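PDB 5WAB: putative beta-glucosidase from Bifidobacterium adolescentis, which hydrolyses terminal beta-glucosidic bonds as a member of glycoside hydrolase family 3, and may also release arabinopyranose from a ginsenoside. Local coordinates for residues 87-90 with 91-95; 218-222 with 223-227; 254-257 with 258-261; 279-282 with 283-286; 480-484 with 485-489. One frame throughout, in Å; residues are numbered along the deposited sequence.

In the fold
Followed from the N terminus, the five contacts come strictly in series: none closes a long loop, and none nests in or crosses another. Contact 1 lies within helix 83-99, which links the parallel strands 41-44 and 102-106. Contact 2 turns the chain out of helix 212-222 toward strand 228-230 of the same sheet. Contact 3 starts helix 257-265 and contact 4 lies within the next helix, 271-292, their centres about 19 Å apart. All four belong to the N-terminal, TIM-barrel-type family region. Contact 5 ends helix 476-484 in the C-terminal family region, on the opposite side of the molecule from contacts 2 and 3. Helix 301-313 touches both contact 1 and contact 5.

Contact 1: 87-90 with 91-95; sequences HQVG and EAMAE
H87 and E91 sit one turn apart on helix 83-99, the helix of the beta-alpha-beta crossover between the parallel strands 41-44 and 102-106 in the TIM-barrel-type domain. The backbone bonds are those of an ordinary alpha-helix. E91 N reaches H87 O at 3.3 Å, and A92 N makes a weak bond to Q88 O. The following two bonds are shorter, with M93 N 3.0 Å from V89 O and A94 N 2.9 Å from G90 O.

On one flank of the helix, partly open to solvent, the carboxylate of E91 comes to the edge of the H87 imidazole, near the ring plane. E91 OE1 lies 3.5 Å from H87 CE1, and the two flat groups are inclined by 63°. The ring stands out from the helix beside H87's own carbonyl carbon (chi1 -178°), and the E91 carboxylate folds back to meet it. The glutamate runs on an extended chain, its CG 3.3 Å from H87 O, while its other oxygen, OE2, rests 3.5 Å from Q88 CA.

The opposite flank is apolar. V89 CG1 touches M93 SD at 3.9 Å, and both residues pack on F71. V89 also leans on V307 and A311 of helix 301-313, where A92 meets H304. The H87 side chain also touches A141 of helix 129-144.

No hydrogen bond joins the imidazole to the carboxylate, so any attraction between them would be chiefly electrostatic. It would probably grow if H87 were protonated, and the carboxylate would then be expected to favour that state.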
loop_
_atom_site.group_PDB
_atom_site.type_symbol
_atom_site.label_atom_id
_atom_site.label_comp_id
_atom_site.label_asym_id
_atom_site.label_seq_id
_atom_site.Cartn_x
_atom_site.Cartn_y
_atom_site.Cartn_z
ATOM N N HIS A 87 -9.637 -1.945 8.293
ATOM C CA HIS A 87 -10.963 -1.348 8.347
ATOM C C HIS A 87 -11.190 -0.654 9.677
ATOM O O HIS A 87 -11.897 0.356 9.746
ATOM C CB HIS A 87 -12.027 -2.425 8.124
ATOM C CG HIS A 87 -13.429 -1.901 8.105
ATOM N ND1 HIS A 87 -14.112 -1.557 9.251
ATOM C CD2 HIS A 87 -14.277 -1.664 7.077
ATOM C CE1 HIS A 87 -15.320 -1.130 8.929
ATOM N NE2 HIS A 87 -15.445 -1.185 7.615
ATOM N N GLN A 88 -10.580 -1.175 10.734
ATOM C CA GLN A 88 -10.731 -0.615 12.067
ATOM C C GLN A 88 -9.923 0.670 12.232
ATOM O O GLN A 88 -10.375 1.604 12.907
ATOM C CB GLN A 88 -10.313 -1.667 13.086
ATOM C CG GLN A 88 -10.634 -1.346 14.513
ATOM C CD GLN A 88 -10.440 -2.545 15.413
ATOM O OE1 GLN A 88 -10.190 -3.658 14.941
ATOM N NE2 GLN A 88 -10.566 -2.330 16.718
ATOM N N VAL A 89 -8.723 0.724 11.641
ATOM C CA VAL A 89 -7.950 1.965 11.585
ATOM C C VAL A 89 -8.731 3.068 10.873
ATOM O O VAL A 89 -8.687 4.239 11.272
ATOM C CB VAL A 89 -6.587 1.716 10.905
ATOM C CG1 VAL A 89 -5.814 3.018 10.769
ATOM C CG2 VAL A 89 -5.774 0.695 11.679
ATOM N N GLY A 90 -9.435 2.721 9.795
ATOM C CA GLY A 90 -10.199 3.725 9.071
ATOM C C GLY A 90 -11.320 4.324 9.899
ATOM O O GLY A 90 -11.560 5.536 9.857
ATOM N N GLU A 91 -12.032 3.483 10.654
ATOM C CA GLU A 91 -13.105 3.983 11.507
ATOM C C GLU A 91 -12.580 5.005 12.506
ATOM O O GLU A 91 -13.225 6.032 12.751
ATOM C CB GLU A 91 -13.782 2.828 12.238
ATOM C CG GLU A 91 -14.372 1.770 11.337
ATOM C CD GLU A 91 -14.910 0.594 12.134
ATOM O OE1 GLU A 91 -16.121 0.318 12.048
ATOM O OE2 GLU A 91 -14.121 -0.042 12.867
ATOM N N ALA A 92 -11.412 4.739 13.098
ATOM C CA ALA A 92 -10.842 5.687 14.050
ATOM C C ALA A 92 -10.456 6.991 13.359
ATOM O O ALA A 92 -10.698 8.077 13.895
ATOM C CB ALA A 92 -9.633 5.067 14.749
ATOM N N MET A 93 -9.866 6.897 12.162
ATOM C CA MET A 93 -9.517 8.086 11.389
ATOM C C MET A 93 -10.744 8.946 11.092
ATOM O O MET A 93 -10.678 10.179 11.152
ATOM C CB MET A 93 -8.823 7.669 10.091
ATOM C CG MET A 93 -7.436 7.073 10.289
ATOM S SD MET A 93 -6.776 6.260 8.812
ATOM C CE MET A 93 -6.807 7.577 7.616
ATOM N N ALA A 94 -11.875 8.315 10.761
ATOM C CA ALA A 94 -13.080 9.082 10.471
ATOM C C ALA A 94 -13.606 9.786 11.716
ATOM O O ALA A 94 -14.042 10.942 11.648
ATOM C CB ALA A 94 -14.153 8.170 9.885
ATOM N N GLU A 95 -13.573 9.109 12.865
ATOM C CA GLU A 95 -14.064 9.720 14.095
ATOM C C GLU A 95 -13.225 10.933 14.480
ATOM O O GLU A 95 -13.751 11.924 15.001
ATOM C CB GLU A 95 -14.072 8.687 15.219
ATOM C CG GLU A 95 -15.085 7.576 15.001
ATOM C CD GLU A 95 -15.016 6.519 16.074
ATOM O OE1 GLU A 95 -13.952 6.397 16.723
ATOM O OE2 GLU A 95 -16.025 5.804 16.266
#

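Contact 2: 218-222 with 223-227; sequences VLRDE and WGYEG
V218 and W223 open the set of backbone bonds, W223 N donating to V218 O at 3.0 Å across a wider, pi-type turn. Y225 N reaches further back, 3.1 Å to L219 O, and between them G224 N makes a weak bond to R220 O. G224 has positive phi (77°), and there the chain leaves the helix.

Apolar contacts flank this turn. V218 CG1 sits over one face of W223, a CH-pi contact 3.7 Å from the centroid of the six-membered ring. L219 and Y225 run side by side, L219 CG lying 3.6 Å from Y225 CD2.

Polar ends are held by water and by the surrounding fold. A water accepts from R220 NE at 2.8 Å and donates to Y225 O at 3.0 Å; its approach to G227 O is doubtfully short. The guanidinium goes on to G246 O, Y225 OH bonds to I228 O and P193 O, and E222 forms a salt bridge with R177.

This is a glycine-ended helix C terminus, one residue wider than a classic Schellman motif. It turns the crossover from strand 195-198 through helix 212-222 into the neighbouring parallel strand 228-230.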
loop_
_atom_site.group_PDB
_atom_site.type_symbol
_atom_site.label_atom_id
_atom_site.label_comp_id
_atom_site.label_asym_id
_atom_site.label_seq_id
_atom_site.Cartn_x
_atom_site.Cartn_y
_atom_site.Cartn_z
ATOM N N VAL A 218 -12.357 4.650 -18.463
ATOM C CA VAL A 218 -12.055 3.543 -17.559
ATOM C C VAL A 218 -12.781 3.709 -16.232
ATOM O O VAL A 218 -13.595 2.866 -15.835
ATOM C CB VAL A 218 -10.535 3.431 -17.330
ATOM C CG1 VAL A 218 -10.257 2.439 -16.217
ATOM C CG2 VAL A 218 -9.814 3.032 -18.612
ATOM N N LEU A 219 -12.497 4.809 -15.536
ATOM C CA LEU A 219 -12.921 4.953 -14.148
ATOM C C LEU A 219 -14.439 4.888 -14.010
ATOM O O LEU A 219 -14.965 4.162 -13.155
ATOM C CB LEU A 219 -12.368 6.264 -13.584
ATOM C CG LEU A 219 -12.687 6.628 -12.134
ATOM C CD1 LEU A 219 -12.153 5.572 -11.174
ATOM C CD2 LEU A 219 -12.117 7.994 -11.806
ATOM N N ARG A 220 -15.165 5.598 -14.875
ATOM C CA ARG A 220 -16.613 5.714 -14.734
ATOM C C ARG A 220 -17.395 4.800 -15.671
ATOM O O ARG A 220 -18.272 4.061 -15.214
ATOM C CB ARG A 220 -17.040 7.169 -14.958
ATOM C CG ARG A 220 -16.575 8.114 -13.861
ATOM C CD ARG A 220 -16.873 9.534 -14.236
ATOM N NE ARG A 220 -16.775 10.450 -13.111
ATOM C CZ ARG A 220 -15.751 11.272 -12.921
ATOM N NH1 ARG A 220 -14.731 11.259 -13.774
ATOM N NH2 ARG A 220 -15.741 12.097 -11.882
ATOM N N ASP A 221 -17.093 4.822 -16.972
ATOM C CA ASP A 221 -17.903 4.054 -17.915
ATOM C C ASP A 221 -17.686 2.551 -17.781
ATOM O O ASP A 221 -18.633 1.779 -17.964
ATOM C CB ASP A 221 -17.634 4.510 -19.350
ATOM C CG ASP A 221 -18.139 5.925 -19.620
ATOM O OD1 ASP A 221 -18.985 6.422 -18.843
ATOM O OD2 ASP A 221 -17.707 6.531 -20.626
ATOM N N GLU A 222 -16.468 2.116 -17.459
ATOM C CA GLU A 222 -16.172 0.693 -17.324
ATOM C C GLU A 222 -16.312 0.203 -15.884
ATOM O O GLU A 222 -16.958 -0.818 -15.636
ATOM C CB GLU A 222 -14.760 0.393 -17.841
ATOM C CG GLU A 222 -14.552 0.681 -19.320
ATOM C CD GLU A 222 -13.142 0.373 -19.779
ATOM O OE1 GLU A 222 -12.436 -0.369 -19.068
ATOM O OE2 GLU A 222 -12.735 0.878 -20.845
ATOM N N TRP A 223 -15.719 0.911 -14.925
ATOM C CA TRP A 223 -15.706 0.444 -13.541
ATOM C C TRP A 223 -16.927 0.877 -12.732
ATOM O O TRP A 223 -17.186 0.294 -11.673
ATOM C CB TRP A 223 -14.445 0.938 -12.824
ATOM C CG TRP A 223 -13.148 0.415 -13.370
ATOM C CD1 TRP A 223 -12.981 -0.545 -14.327
ATOM C CD2 TRP A 223 -11.830 0.823 -12.977
ATOM N NE1 TRP A 223 -11.639 -0.761 -14.551
ATOM C CE2 TRP A 223 -10.913 0.066 -13.734
ATOM C CE3 TRP A 223 -11.336 1.752 -12.055
ATOM C CZ2 TRP A 223 -9.528 0.219 -13.603
ATOM C CZ3 TRP A 223 -9.959 1.900 -11.926
ATOM C CH2 TRP A 223 -9.074 1.139 -12.698
ATOM N N GLY A 224 -17.678 1.881 -13.185
ATOM C CA GLY A 224 -18.820 2.348 -12.420
ATOM C C GLY A 224 -18.492 3.214 -11.221
ATOM O O GLY A 224 -19.209 3.169 -10.219
ATOM N N TYR A 225 -17.422 4.001 -11.291
ATOM C CA TYR A 225 -17.092 4.911 -10.202
ATOM C C TYR A 225 -18.165 5.987 -10.084
ATOM O O TYR A 225 -18.499 6.661 -11.064
ATOM C CB TYR A 225 -15.725 5.546 -10.439
ATOM C CG TYR A 225 -15.329 6.567 -9.397
ATOM C CD1 TYR A 225 -15.218 6.215 -8.057
ATOM C CD2 TYR A 225 -15.053 7.878 -9.753
ATOM C CE1 TYR A 225 -14.858 7.142 -7.108
ATOM C CE2 TYR A 225 -14.683 8.809 -8.811
ATOM C CZ TYR A 225 -14.590 8.438 -7.491
ATOM O OH TYR A 225 -14.224 9.369 -6.549
ATOM N N GLU A 226 -18.706 6.149 -8.881
ATOM C CA GLU A 226 -19.812 7.067 -8.655
ATOM C C GLU A 226 -19.381 8.382 -8.021
ATOM O O GLU A 226 -20.210 9.285 -7.868
ATOM C CB GLU A 226 -20.859 6.394 -7.764
ATOM C CG GLU A 226 -21.435 5.113 -8.331
ATOM C CD GLU A 226 -22.348 4.405 -7.345
ATOM O OE1 GLU A 226 -22.238 4.669 -6.125
ATOM O OE2 GLU A 226 -23.177 3.584 -7.790
ATOM N N GLY A 227 -18.110 8.520 -7.669
ATOM C CA GLY A 227 -17.636 9.633 -6.882
ATOM C C GLY A 227 -17.022 10.744 -7.697
ATOM O O GLY A 227 -17.270 10.882 -8.898
HETATM O O HOH W 1 -18.255 9.680 -10.911
#

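Contact 3: 254-257 with 258-261; sequences SYTD and DQIV
T256 O takes the N-H of Q259, three residues on, at 3.1 Å, but from 56° above its carbonyl plane, while D257 O receives V261 N at 3.2 Å in the carbonyl plane and I260 N in a weaker, more bent bond. The chain thus passes from a tight turn closed over three residues into the i to i+4 bonding of an alpha-helix.

T256 and Q259 then lie alongside each other, pointing the same way. The extended glutamine lays its amide nitrogen against the threonine methyl, Q259 NE2 standing 3.5 Å from T256 CG2, and its own CB is 3.4 Å from T256 O. A chi1 of 51° sends T256 OG1 to S254 OG, to which it donates at 2.7 Å, and to R239, and leaves the methyl on the side of the glutamine amide. S254 OG in turn bonds to E250, earlier in the same loop.

All this happens where the loop after helix 239-245 enters helix 257-265, in the TIM-barrel-type domain. Two aspartates stand at this first turn, where negative charge would be expected to suit the helix N terminus. D258 folds back, its CG lying between its backbone N and carbonyl carbon (chi1 61°), which brings OD1 to 3.3 Å from T256 CA. D257 points off in a different direction, and its OD1 forms a salt bridge with R239 and a hydrogen bond with S22. The two OD1 atoms of D257 and D258 are 6.8 Å apart. Within the helix, I260 and V261 both pack on A18 of helix 14-19, I260 also touching I269.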
loop_
_atom_site.group_PDB
_atom_site.type_symbol
_atom_site.label_atom_id
_atom_site.label_comp_id
_atom_site.label_asym_id
_atom_site.label_seq_id
_atom_site.Cartn_x
_atom_site.Cartn_y
_atom_site.Cartn_z
ATOM N N SER A 254 -6.672 28.085 -8.343
ATOM C CA SER A 254 -5.867 29.104 -8.999
ATOM C C SER A 254 -6.665 30.366 -9.290
ATOM O O SER A 254 -6.144 31.285 -9.935
ATOM C CB SER A 254 -5.268 28.539 -10.288
ATOM O OG SER A 254 -6.284 28.038 -11.135
ATOM N N TYR A 255 -7.909 30.430 -8.814
ATOM C CA TYR A 255 -8.811 31.557 -9.053
ATOM C C TYR A 255 -8.997 31.788 -10.553
ATOM O O TYR A 255 -8.839 32.897 -11.069
ATOM C CB TYR A 255 -8.322 32.814 -8.327
ATOM C CG TYR A 255 -8.354 32.629 -6.824
ATOM C CD1 TYR A 255 -7.283 32.057 -6.148
ATOM C CD2 TYR A 255 -9.473 32.983 -6.087
ATOM C CE1 TYR A 255 -7.321 31.867 -4.777
ATOM C CE2 TYR A 255 -9.523 32.792 -4.719
ATOM C CZ TYR A 255 -8.445 32.235 -4.069
ATOM O OH TYR A 255 -8.491 32.048 -2.706
ATOM N N THR A 256 -9.375 30.711 -11.251
ATOM C CA THR A 256 -9.577 30.714 -12.693
ATOM C C THR A 256 -10.918 30.089 -13.055
ATOM O O THR A 256 -11.075 29.537 -14.149
ATOM C CB THR A 256 -8.450 29.974 -13.421
ATOM O OG1 THR A 256 -8.256 28.681 -12.831
ATOM C CG2 THR A 256 -7.140 30.767 -13.377
ATOM N N ASP A 257 -11.900 30.169 -12.150
ATOM C CA ASP A 257 -13.226 29.653 -12.469
ATOM C C ASP A 257 -13.865 30.418 -13.614
ATOM O O ASP A 257 -14.764 29.887 -14.271
ATOM C CB ASP A 257 -14.146 29.704 -11.252
ATOM C CG ASP A 257 -13.656 28.851 -10.118
ATOM O OD1 ASP A 257 -12.838 27.939 -10.368
ATOM O OD2 ASP A 257 -14.093 29.093 -8.975
ATOM N N ASP A 258 -13.422 31.655 -13.860
ATOM C CA ASP A 258 -13.970 32.425 -14.970
ATOM C C ASP A 258 -13.746 31.706 -16.294
ATOM O O ASP A 258 -14.536 31.870 -17.233
ATOM C CB ASP A 258 -13.356 33.831 -14.984
ATOM C CG ASP A 258 -11.837 33.819 -15.177
ATOM O OD1 ASP A 258 -11.159 32.977 -14.550
ATOM O OD2 ASP A 258 -11.311 34.667 -15.933
ATOM N N GLN A 259 -12.691 30.887 -16.378
ATOM C CA GLN A 259 -12.447 30.100 -17.581
ATOM C C GLN A 259 -13.515 29.032 -17.790
ATOM O O GLN A 259 -13.868 28.729 -18.937
ATOM C CB GLN A 259 -11.055 29.465 -17.519
ATOM C CG GLN A 259 -9.933 30.477 -17.384
ATOM C CD GLN A 259 -8.564 29.834 -17.229
ATOM O OE1 GLN A 259 -8.397 28.630 -17.435
ATOM N NE2 GLN A 259 -7.571 30.643 -16.869
ATOM N N ILE A 260 -14.041 28.454 -16.708
ATOM C CA ILE A 260 -15.142 27.507 -16.854
ATOM C C ILE A 260 -16.395 28.224 -17.337
ATOM O O ILE A 260 -17.128 27.712 -18.192
ATOM C CB ILE A 260 -15.395 26.756 -15.532
ATOM C CG1 ILE A 260 -14.107 26.100 -15.026
ATOM C CG2 ILE A 260 -16.529 25.736 -15.703
ATOM C CD1 ILE A 260 -13.513 25.062 -15.980
ATOM N N VAL A 261 -16.652 29.424 -16.808
ATOM C CA VAL A 261 -17.842 30.183 -17.189
ATOM C C VAL A 261 -17.783 30.569 -18.662
ATOM O O VAL A 261 -18.758 30.403 -19.407
ATOM C CB VAL A 261 -17.992 31.424 -16.294
ATOM C CG1 VAL A 261 -19.173 32.264 -16.748
ATOM C CG2 VAL A 261 -18.155 31.010 -14.852
#

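Contact 4: 279-282 with 283-286; sequences QGMV and DLVN
Q279 and D283, one turn apart on helix 271-292, are joined twice. Their backbones pair at 2.8 Å, from D283 N to Q279 O. Their side chains pair as well: Q279 NE2 donates to D283 OD1 at 3.0 Å. That acceptor lies in the plane of the glutamine amide, yet the amide meets the aspartate from 49° above the carboxylate plane. The side chains cross at about a right angle, and a bend at chi2 (60°) lets the glutamine curl down to its partner. The other end of the same amide is also used, Q279 OE1 taking the N-H of V9. With donor and acceptor both engaged, the amide is held against flipping.

Along the helix the remaining carbonyls are met in turn. L284 N lies 2.9 Å from G280 O, and V285 N makes a longer, weak bond to M281 O. N286 N closes the set, 3.0 Å from V282 O and in its carbonyl plane. N286 ND2 also comes within 3.4 Å of V282 O, but at too poor an angle to bond; it rests instead beside V282 CG1. The asparagine's OD1 is satisfied by R289. Further along, T288 OG1 bonds to both L284 O and V285 O.

On the buried flank, M281 CE touches L284 CD2 at 4.0 Å, the two side chains lying side by side. Helix 271-292 follows helix 257-265 and lies against the N-terminal region: V282 packs on L20, Q279 touches S8, and V285 meets P38 and Y40, just ahead of strand 41-44.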
loop_
_atom_site.group_PDB
_atom_site.type_symbol
_atom_site.label_atom_id
_atom_site.label_comp_id
_atom_site.label_asym_id
_atom_site.label_seq_id
_atom_site.Cartn_x
_atom_site.Cartn_y
_atom_site.Cartn_z
ATOM N N GLN A 279 -22.572 18.853 -10.097
ATOM C CA GLN A 279 -23.516 18.101 -9.278
ATOM C C GLN A 279 -22.796 17.082 -8.412
ATOM O O GLN A 279 -23.175 16.860 -7.256
ATOM C CB GLN A 279 -24.553 17.407 -10.164
ATOM C CG GLN A 279 -25.567 16.559 -9.403
ATOM C CD GLN A 279 -26.385 17.366 -8.411
ATOM O OE1 GLN A 279 -26.831 18.477 -8.703
ATOM N NE2 GLN A 279 -26.584 16.807 -7.227
ATOM N N GLY A 280 -21.743 16.469 -8.947
ATOM C CA GLY A 280 -20.953 15.556 -8.142
ATOM C C GLY A 280 -20.396 16.226 -6.903
ATOM O O GLY A 280 -20.370 15.631 -5.822
ATOM N N MET A 281 -19.974 17.489 -7.036
ATOM C CA MET A 281 -19.475 18.230 -5.884
ATOM C C MET A 281 -20.589 18.512 -4.887
ATOM O O MET A 281 -20.332 18.563 -3.677
ATOM C CB MET A 281 -18.818 19.529 -6.338
ATOM C CG MET A 281 -17.574 19.322 -7.185
ATOM S SD MET A 281 -16.435 18.095 -6.503
ATOM C CE MET A 281 -16.052 18.812 -4.900
ATOM N N VAL A 282 -21.819 18.715 -5.376
ATOM C CA VAL A 282 -22.968 18.836 -4.485
ATOM C C VAL A 282 -23.233 17.510 -3.783
ATOM O O VAL A 282 -23.489 17.474 -2.574
ATOM C CB VAL A 282 -24.208 19.318 -5.262
ATOM C CG1 VAL A 282 -25.415 19.394 -4.342
ATOM C CG2 VAL A 282 -23.949 20.668 -5.899
ATOM N N ASP A 283 -23.157 16.400 -4.525
ATOM C CA ASP A 283 -23.380 15.083 -3.930
ATOM C C ASP A 283 -22.351 14.775 -2.853
ATOM O O ASP A 283 -22.677 14.143 -1.841
ATOM C CB ASP A 283 -23.340 13.996 -5.006
ATOM C CG ASP A 283 -24.520 14.059 -5.948
ATOM O OD1 ASP A 283 -25.586 14.552 -5.536
ATOM O OD2 ASP A 283 -24.379 13.612 -7.104
ATOM N N LEU A 284 -21.102 15.202 -3.056
ATOM C CA LEU A 284 -20.074 15.000 -2.039
ATOM C C LEU A 284 -20.444 15.706 -0.742
ATOM O O LEU A 284 -20.310 15.141 0.349
ATOM C CB LEU A 284 -18.721 15.488 -2.546
ATOM C CG LEU A 284 -17.612 15.392 -1.499
ATOM C CD1 LEU A 284 -17.420 13.950 -1.049
ATOM C CD2 LEU A 284 -16.331 15.977 -2.040
ATOM N N VAL A 285 -20.894 16.957 -0.840
ATOM C CA VAL A 285 -21.320 17.684 0.353
ATOM C C VAL A 285 -22.476 16.959 1.030
ATOM O O VAL A 285 -22.492 16.798 2.256
ATOM C CB VAL A 285 -21.685 19.136 -0.009
ATOM C CG1 VAL A 285 -22.425 19.807 1.138
ATOM C CG2 VAL A 285 -20.421 19.928 -0.341
ATOM N N ASN A 286 -23.442 16.477 0.242
ATOM C CA ASN A 286 -24.585 15.778 0.825
ATOM C C ASN A 286 -24.169 14.449 1.452
ATOM O O ASN A 286 -24.729 14.041 2.476
ATOM C CB ASN A 286 -25.672 15.585 -0.231
ATOM C CG ASN A 286 -26.356 16.898 -0.604
ATOM O OD1 ASN A 286 -26.458 17.806 0.220
ATOM N ND2 ASN A 286 -26.820 17.005 -1.844
#

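Contact 5: 480-484 with 485-489; sequences LADVI and FGKVS
D482 O is the atom around which the chain wraps as helix 476-484 ends. V488 N bonds to it at 3.0 Å, coming from 49° above the carbonyl plane. Two further backbone bonds finish the helix: F485 N donates to A481 O at 3.0 Å, and G486 N to V483 O at 3.2 Å. V483 O is shared with the hydroxyl of Y548. Positive phi at G486 lets the chain reverse, a glycine C-cap resembling a Schellman motif, here in the C-terminal family 3 domain.

V488 packs back against the last turn of the helix. Its O receives a straight C-H contact from V483 CA, at 3.5 Å with 172° at the hydrogen. Because its CG1 lies between its own backbone N and carbonyl carbon (chi1 49°), that methyl reaches 3.5 Å from D482 CB and also touches V483 CG2. V483 and V488 share I313 of helix 301-313 as a neighbour.

On the other flank, F485 turns its ring edge to the helix, CD2 lying 3.2 Å from A481 O, while I484 CG2 sits over one face toward the rim. L366 of helix 362-368 packs against F485.

K487 lies over D482 through its CB, but its bent chain carries the ammonium away, leaving NZ 6.1 Å from D482 OD1. The carboxylate forms its salt bridge with R369 instead. Lysine could therefore add only a diffuse attraction; within the turn itself, the hold comes mainly from backbone bonds and methyl contacts.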
loop_
_atom_site.group_PDB
_atom_site.type_symbol
_atom_site.label_atom_id
_atom_site.label_comp_id
_atom_site.label_asym_id
_atom_site.label_seq_id
_atom_site.Cartn_x
_atom_site.Cartn_y
_atom_site.Cartn_z
ATOM N N LEU A 480 6.721 -2.765 20.151
ATOM C CA LEU A 480 8.018 -3.432 20.097
ATOM C C LEU A 480 8.273 -4.240 21.364
ATOM O O LEU A 480 8.792 -5.361 21.304
ATOM C CB LEU A 480 9.122 -2.397 19.883
ATOM C CG LEU A 480 9.212 -1.774 18.485
ATOM C CD1 LEU A 480 10.157 -0.576 18.488
ATOM C CD2 LEU A 480 9.637 -2.808 17.452
ATOM N N ALA A 481 7.907 -3.689 22.523
ATOM C CA ALA A 481 8.101 -4.412 23.774
ATOM C C ALA A 481 7.283 -5.695 23.804
ATOM O O ALA A 481 7.770 -6.743 24.249
ATOM C CB ALA A 481 7.736 -3.517 24.957
ATOM N N ASP A 482 6.041 -5.636 23.316
ATOM C CA ASP A 482 5.170 -6.809 23.333
ATOM C C ASP A 482 5.692 -7.916 22.424
ATOM O O ASP A 482 5.585 -9.102 22.759
ATOM C CB ASP A 482 3.754 -6.404 22.923
ATOM C CG ASP A 482 3.063 -5.560 23.970
ATOM O OD1 ASP A 482 3.645 -5.360 25.058
ATOM O OD2 ASP A 482 1.938 -5.087 23.700
ATOM N N VAL A 483 6.264 -7.558 21.278
ATOM C CA VAL A 483 6.750 -8.572 20.352
ATOM C C VAL A 483 8.101 -9.110 20.802
ATOM O O VAL A 483 8.309 -10.326 20.880
ATOM C CB VAL A 483 6.819 -8.001 18.924
ATOM C CG1 VAL A 483 7.539 -8.973 18.004
ATOM C CG2 VAL A 483 5.417 -7.699 18.402
ATOM N N ILE A 484 9.030 -8.208 21.120
ATOM C CA ILE A 484 10.393 -8.606 21.463
ATOM C C ILE A 484 10.405 -9.439 22.738
ATOM O O ILE A 484 11.192 -10.386 22.871
ATOM C CB ILE A 484 11.285 -7.356 21.585
ATOM C CG1 ILE A 484 11.469 -6.707 20.210
ATOM C CG2 ILE A 484 12.622 -7.692 22.228
ATOM C CD1 ILE A 484 12.178 -5.369 20.248
ATOM N N PHE A 485 9.520 -9.126 23.681
ATOM C CA PHE A 485 9.476 -9.832 24.952
ATOM C C PHE A 485 8.367 -10.868 25.006
ATOM O O PHE A 485 8.071 -11.392 26.085
ATOM C CB PHE A 485 9.353 -8.838 26.103
ATOM C CG PHE A 485 10.576 -7.998 26.284
ATOM C CD1 PHE A 485 11.653 -8.472 27.013
ATOM C CD2 PHE A 485 10.671 -6.756 25.690
ATOM C CE1 PHE A 485 12.791 -7.711 27.169
ATOM C CE2 PHE A 485 11.807 -5.991 25.838
ATOM C CZ PHE A 485 12.869 -6.468 26.581
ATOM N N GLY A 486 7.741 -11.163 23.872
ATOM C CA GLY A 486 6.898 -12.331 23.770
ATOM C C GLY A 486 5.496 -12.178 24.300
ATOM O O GLY A 486 4.798 -13.187 24.440
ATOM N N LYS A 487 5.067 -10.959 24.631
ATOM C CA LYS A 487 3.663 -10.767 24.974
ATOM C C LYS A 487 2.763 -11.124 23.798
ATOM O O LYS A 487 1.644 -11.607 24.001
ATOM C CB LYS A 487 3.411 -9.327 25.424
ATOM C CG LYS A 487 4.151 -8.932 26.704
ATOM C CD LYS A 487 3.866 -9.919 27.838
ATOM C CE LYS A 487 4.505 -9.487 29.155
ATOM N NZ LYS A 487 5.978 -9.296 29.038
ATOM N N VAL A 488 3.249 -10.919 22.570
ATOM C CA VAL A 488 2.536 -11.288 21.357
ATOM C C VAL A 488 3.567 -11.812 20.368
ATOM O O VAL A 488 4.732 -11.401 20.385
ATOM C CB VAL A 488 1.779 -10.084 20.753
ATOM C CG1 VAL A 488 2.703 -8.880 20.658
ATOM C CG2 VAL A 488 1.150 -10.428 19.407
ATOM N N SER A 489 3.133 -12.718 19.497
ATOM C CA SER A 489 4.057 -13.188 18.471
ATOM C C SER A 489 3.960 -12.303 17.230
ATOM O O SER A 489 2.859 -11.889 16.851
ATOM C CB SER A 489 3.749 -14.631 18.082
ATOM O OG SER A 489 4.429 -14.982 16.893
#